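Local coordinates for geranyltranstransferase (Enterococcus faecalis, PDB 3P8L), which probably makes farnesyl diphosphate by condensing geranyl diphosphate with isopentenyl diphosphate, using magnesium, at residues H17-I29 / Y74-Y86. Numbering follows the deposited sequence. Where two conformers were deposited one is given.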
# COMPACT_ATOMS: atom_id res chain seq x y z
N HIS A 17 -12.97 -22.47 -6.40
CA HIS A 17 -11.75 -21.79 -5.94
C HIS A 17 -11.92 -20.40 -5.33
O HIS A 17 -11.26 -20.09 -4.35
CB HIS A 17 -10.71 -21.79 -7.05
CG HIS A 17 -10.25 -23.16 -7.43
ND1 HIS A 17 -9.35 -23.88 -6.67
CD2 HIS A 17 -10.58 -23.96 -8.47
CE1 HIS A 17 -9.14 -25.06 -7.22
NE2 HIS A 17 -9.87 -25.13 -8.32
N LEU A 18 -12.81 -19.58 -5.90
CA LEU A 18 -13.07 -18.24 -5.34
C LEU A 18 -13.42 -18.16 -3.84
O LEU A 18 -12.90 -17.28 -3.18
CB LEU A 18 -14.07 -17.42 -6.18
CG LEU A 18 -13.56 -17.00 -7.55
CD1 LEU A 18 -14.66 -16.23 -8.27
CD2 LEU A 18 -12.24 -16.17 -7.42
N PRO A 19 -14.26 -19.09 -3.30
CA PRO A 19 -14.44 -19.08 -1.84
C PRO A 19 -13.17 -19.23 -0.98
O PRO A 19 -13.13 -18.74 0.16
CB PRO A 19 -15.35 -20.28 -1.59
CG PRO A 19 -16.17 -20.35 -2.83
CD PRO A 19 -15.26 -19.95 -3.96
N LEU A 20 -12.15 -19.87 -1.52
CA LEU A 20 -10.90 -20.00 -0.78
C LEU A 20 -10.13 -18.67 -0.81
O LEU A 20 -9.38 -18.35 0.12
CB LEU A 20 -10.04 -21.13 -1.35
CG LEU A 20 -10.79 -22.47 -1.51
CD1 LEU A 20 -9.92 -23.54 -2.10
CD2 LEU A 20 -11.25 -22.90 -0.18
N VAL A 21 -10.29 -17.91 -1.89
CA VAL A 21 -9.68 -16.59 -1.97
C VAL A 21 -10.37 -15.67 -0.95
O VAL A 21 -9.70 -14.98 -0.17
CB VAL A 21 -9.75 -16.01 -3.38
CG1 VAL A 21 -9.05 -14.65 -3.45
CG2 VAL A 21 -9.10 -16.98 -4.38
N GLU A 22 -11.71 -15.70 -0.93
CA GLU A 22 -12.47 -14.92 0.05
C GLU A 22 -12.06 -15.30 1.49
O GLU A 22 -11.83 -14.44 2.33
CB GLU A 22 -13.98 -15.06 -0.16
CG GLU A 22 -14.81 -14.33 0.88
CD GLU A 22 -16.20 -13.95 0.41
OE1 GLU A 22 -17.16 -14.31 1.11
OE2 GLU A 22 -16.32 -13.29 -0.65
N LYS A 23 -11.93 -16.60 1.75
CA LYS A 23 -11.48 -17.07 3.07
C LYS A 23 -10.11 -16.51 3.48
O LYS A 23 -9.96 -16.03 4.60
CB LYS A 23 -11.48 -18.61 3.13
CG LYS A 23 -11.30 -19.17 4.53
CD LYS A 23 -11.00 -20.67 4.52
CE LYS A 23 -11.22 -21.29 5.89
NZ LYS A 23 -10.48 -20.58 6.99
N VAL A 24 -9.12 -16.56 2.59
CA VAL A 24 -7.80 -15.95 2.89
C VAL A 24 -7.95 -14.46 3.25
O VAL A 24 -7.40 -14.00 4.26
CB VAL A 24 -6.79 -16.19 1.74
CG1 VAL A 24 -5.51 -15.35 1.95
CG2 VAL A 24 -6.43 -17.71 1.65
N MET A 25 -8.74 -13.74 2.46
CA MET A 25 -8.95 -12.29 2.64
C MET A 25 -9.59 -12.03 4.00
O MET A 25 -9.06 -11.25 4.80
CB MET A 25 -9.86 -11.73 1.55
CG MET A 25 -9.24 -11.61 0.17
SD MET A 25 -10.42 -10.97 -1.04
CE MET A 25 -10.33 -9.29 -0.64
N VAL A 26 -10.70 -12.73 4.27
CA VAL A 26 -11.47 -12.53 5.49
C VAL A 26 -10.65 -12.89 6.74
O VAL A 26 -10.62 -12.11 7.71
CB VAL A 26 -12.84 -13.28 5.41
CG1 VAL A 26 -13.47 -13.47 6.78
CG2 VAL A 26 -13.80 -12.56 4.45
N ASP A 27 -9.98 -14.04 6.70
CA ASP A 27 -9.15 -14.48 7.82
C ASP A 27 -8.03 -13.50 8.04
O ASP A 27 -7.75 -13.19 9.18
CB ASP A 27 -8.49 -15.86 7.59
CG ASP A 27 -9.50 -17.01 7.59
OD1 ASP A 27 -10.65 -16.80 7.96
OD2 ASP A 27 -9.13 -18.13 7.21
N PHE A 28 -7.40 -13.03 6.96
CA PHE A 28 -6.30 -12.08 7.08
C PHE A 28 -6.74 -10.78 7.73
O PHE A 28 -6.05 -10.27 8.60
CB PHE A 28 -5.57 -11.79 5.75
CG PHE A 28 -4.33 -10.99 5.94
CD1 PHE A 28 -4.32 -9.62 5.68
CD2 PHE A 28 -3.20 -11.59 6.45
CE1 PHE A 28 -3.18 -8.88 5.90
CE2 PHE A 28 -2.04 -10.84 6.68
CZ PHE A 28 -2.04 -9.48 6.40
N ILE A 29 -7.90 -10.26 7.32
CA ILE A 29 -8.42 -9.01 7.87
C ILE A 29 -8.82 -9.19 9.34
O ILE A 29 -8.49 -8.37 10.19
CB ILE A 29 -9.57 -8.41 7.02
CG1 ILE A 29 -9.01 -7.53 5.91
CG2 ILE A 29 -10.48 -7.51 7.85
CD1 ILE A 29 -8.73 -8.23 4.62
N TYR A 74 -3.66 -18.83 -3.71
CA TYR A 74 -4.80 -18.17 -3.08
C TYR A 74 -4.41 -16.90 -2.37
O TYR A 74 -5.17 -15.93 -2.39
CB TYR A 74 -5.55 -19.10 -2.12
CG TYR A 74 -6.12 -20.34 -2.79
CD1 TYR A 74 -7.18 -20.24 -3.68
CD2 TYR A 74 -5.58 -21.61 -2.53
CE1 TYR A 74 -7.71 -21.37 -4.31
CE2 TYR A 74 -6.09 -22.75 -3.15
CZ TYR A 74 -7.15 -22.62 -4.04
OH TYR A 74 -7.67 -23.72 -4.64
N GLN A 75 -3.22 -16.90 -1.75
CA GLN A 75 -2.67 -15.73 -1.09
C GLN A 75 -2.40 -14.59 -2.07
O GLN A 75 -2.77 -13.45 -1.78
CB GLN A 75 -1.42 -16.09 -0.27
CG GLN A 75 -1.80 -16.89 0.98
CD GLN A 75 -0.60 -17.41 1.75
OE1 GLN A 75 0.41 -17.78 1.16
NE2 GLN A 75 -0.71 -17.43 3.07
N VAL A 76 -1.77 -14.90 -3.21
CA VAL A 76 -1.54 -13.92 -4.27
C VAL A 76 -2.86 -13.38 -4.83
O VAL A 76 -2.99 -12.17 -5.06
CB VAL A 76 -0.63 -14.47 -5.41
CG1 VAL A 76 -0.52 -13.49 -6.60
CG2 VAL A 76 0.79 -14.74 -4.89
N ALA A 77 -3.82 -14.28 -5.06
CA ALA A 77 -5.13 -13.92 -5.57
C ALA A 77 -5.84 -12.96 -4.59
O ALA A 77 -6.42 -11.98 -5.01
CB ALA A 77 -6.00 -15.17 -5.85
N ALA A 78 -5.72 -13.24 -3.30
CA ALA A 78 -6.33 -12.46 -2.23
C ALA A 78 -5.73 -11.06 -2.09
O ALA A 78 -6.47 -10.07 -1.95
CB ALA A 78 -6.25 -13.25 -0.92
N SER A 79 -4.40 -10.98 -2.17
CA SER A 79 -3.67 -9.71 -2.15
C SER A 79 -4.12 -8.79 -3.29
O SER A 79 -4.41 -7.60 -3.07
CB SER A 79 -2.16 -9.95 -2.23
OG SER A 79 -1.66 -10.46 -1.01
N LEU A 80 -4.22 -9.35 -4.50
CA LEU A 80 -4.71 -8.58 -5.65
C LEU A 80 -6.16 -8.10 -5.48
O LEU A 80 -6.48 -6.92 -5.77
CB LEU A 80 -4.56 -9.42 -6.93
CG LEU A 80 -5.04 -8.81 -8.24
CD1 LEU A 80 -4.30 -7.52 -8.55
CD2 LEU A 80 -4.89 -9.83 -9.41
N GLU A 81 -7.03 -8.98 -4.98
CA GLU A 81 -8.41 -8.60 -4.75
C GLU A 81 -8.56 -7.54 -3.62
O GLU A 81 -9.48 -6.71 -3.68
CB GLU A 81 -9.30 -9.82 -4.52
CG GLU A 81 -10.80 -9.53 -4.48
CD GLU A 81 -11.39 -8.97 -5.79
OE1 GLU A 81 -10.68 -8.74 -6.81
OE2 GLU A 81 -12.60 -8.76 -5.79
N MET A 82 -7.63 -7.54 -2.66
CA MET A 82 -7.52 -6.51 -1.63
C MET A 82 -7.20 -5.13 -2.21
O MET A 82 -7.81 -4.13 -1.80
CB MET A 82 -6.55 -6.91 -0.49
CG MET A 82 -7.04 -8.13 0.39
SD MET A 82 -5.77 -8.78 1.54
CE MET A 82 -5.69 -7.44 2.73
N ILE A 83 -6.28 -5.10 -3.18
CA ILE A 83 -5.93 -3.89 -3.91
C ILE A 83 -7.16 -3.38 -4.66
O ILE A 83 -7.51 -2.19 -4.56
CB ILE A 83 -4.76 -4.10 -4.94
CG1 ILE A 83 -3.44 -4.42 -4.25
CG2 ILE A 83 -4.64 -2.91 -5.89
CD1 ILE A 83 -2.77 -3.25 -3.57
N HIS A 84 -7.79 -4.27 -5.42
CA HIS A 84 -9.01 -3.95 -6.13
C HIS A 84 -10.12 -3.36 -5.22
O HIS A 84 -10.69 -2.35 -5.56
CB HIS A 84 -9.55 -5.17 -6.84
CG HIS A 84 -10.78 -4.87 -7.62
ND1 HIS A 84 -10.81 -3.91 -8.60
CD2 HIS A 84 -12.02 -5.40 -7.57
CE1 HIS A 84 -12.01 -3.85 -9.13
NE2 HIS A 84 -12.77 -4.75 -8.53
N THR A 85 -10.38 -4.02 -4.09
CA THR A 85 -11.38 -3.60 -3.09
C THR A 85 -11.03 -2.23 -2.51
O THR A 85 -11.90 -1.38 -2.37
CB THR A 85 -11.51 -4.63 -1.91
OG1 THR A 85 -11.76 -5.94 -2.44
CG2 THR A 85 -12.65 -4.25 -0.93
N TYR A 86 -9.75 -2.01 -2.18
CA TYR A 86 -9.33 -0.71 -1.70
C TYR A 86 -9.63 0.36 -2.75
O TYR A 86 -10.20 1.39 -2.42
CB TYR A 86 -7.84 -0.66 -1.21
CG TYR A 86 -6.94 0.28 -2.00
CD1 TYR A 86 -7.05 1.66 -1.86
CD2 TYR A 86 -5.98 -0.21 -2.88
CE1 TYR A 86 -6.27 2.53 -2.61
CE2 TYR A 86 -5.16 0.66 -3.62
CZ TYR A 86 -5.33 2.04 -3.49
OH TYR A 86 -4.54 2.93 -4.18
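With CG set beside the backbone N in both His17 (chi1 -64°) and Tyr74 (chi1 -61°), the two rings come rim to rim, and ND1 of His17 hydrogen-bonds OH of Tyr74 at 2.6 Å. The contact is a helix-helix crossing in the all-helical isoprenoid synthase fold: segment 17-29 of helix 13-31 crosses segment 74-86 of helix 71-92 at -69°, their axes 8.5 Å apart. Each helix sends one knob into a hole of the other. Tyr74 is the first, lodged among His17, Leu20, Val21 and Val24. Leu20 CB lies over one face of its ring, 4.0 Å from the centroid in a CH-pi contact, while Val21 CG2 comes in at the ring edge and the hydroxyl meets the rim of the imidazole in its plane.

Near the closest approach, CB of Ala78 touches CG1 of Val24 and CG of Met25, both at 3.6 Å. Val21 straddles the approach, CG1 against the backbone of Ala78 and CG2 reaching Ala77 CB. The second knob, Met25, bends at chi3 to slip its methyl between Glu81 and Met82. Its SD rests on the aliphatic part of Glu81, whose carboxylate turns away to a salt bridge with Arg52, an arginine that also pairs with Glu22. Helix 36-47 meets Met25 through Ile46, and helix 53-64 packs on Val21 through Leu59. Met82 runs past Met25 in the opposite direction, and its CE ends 3.9 Å from CD1 of Phe28.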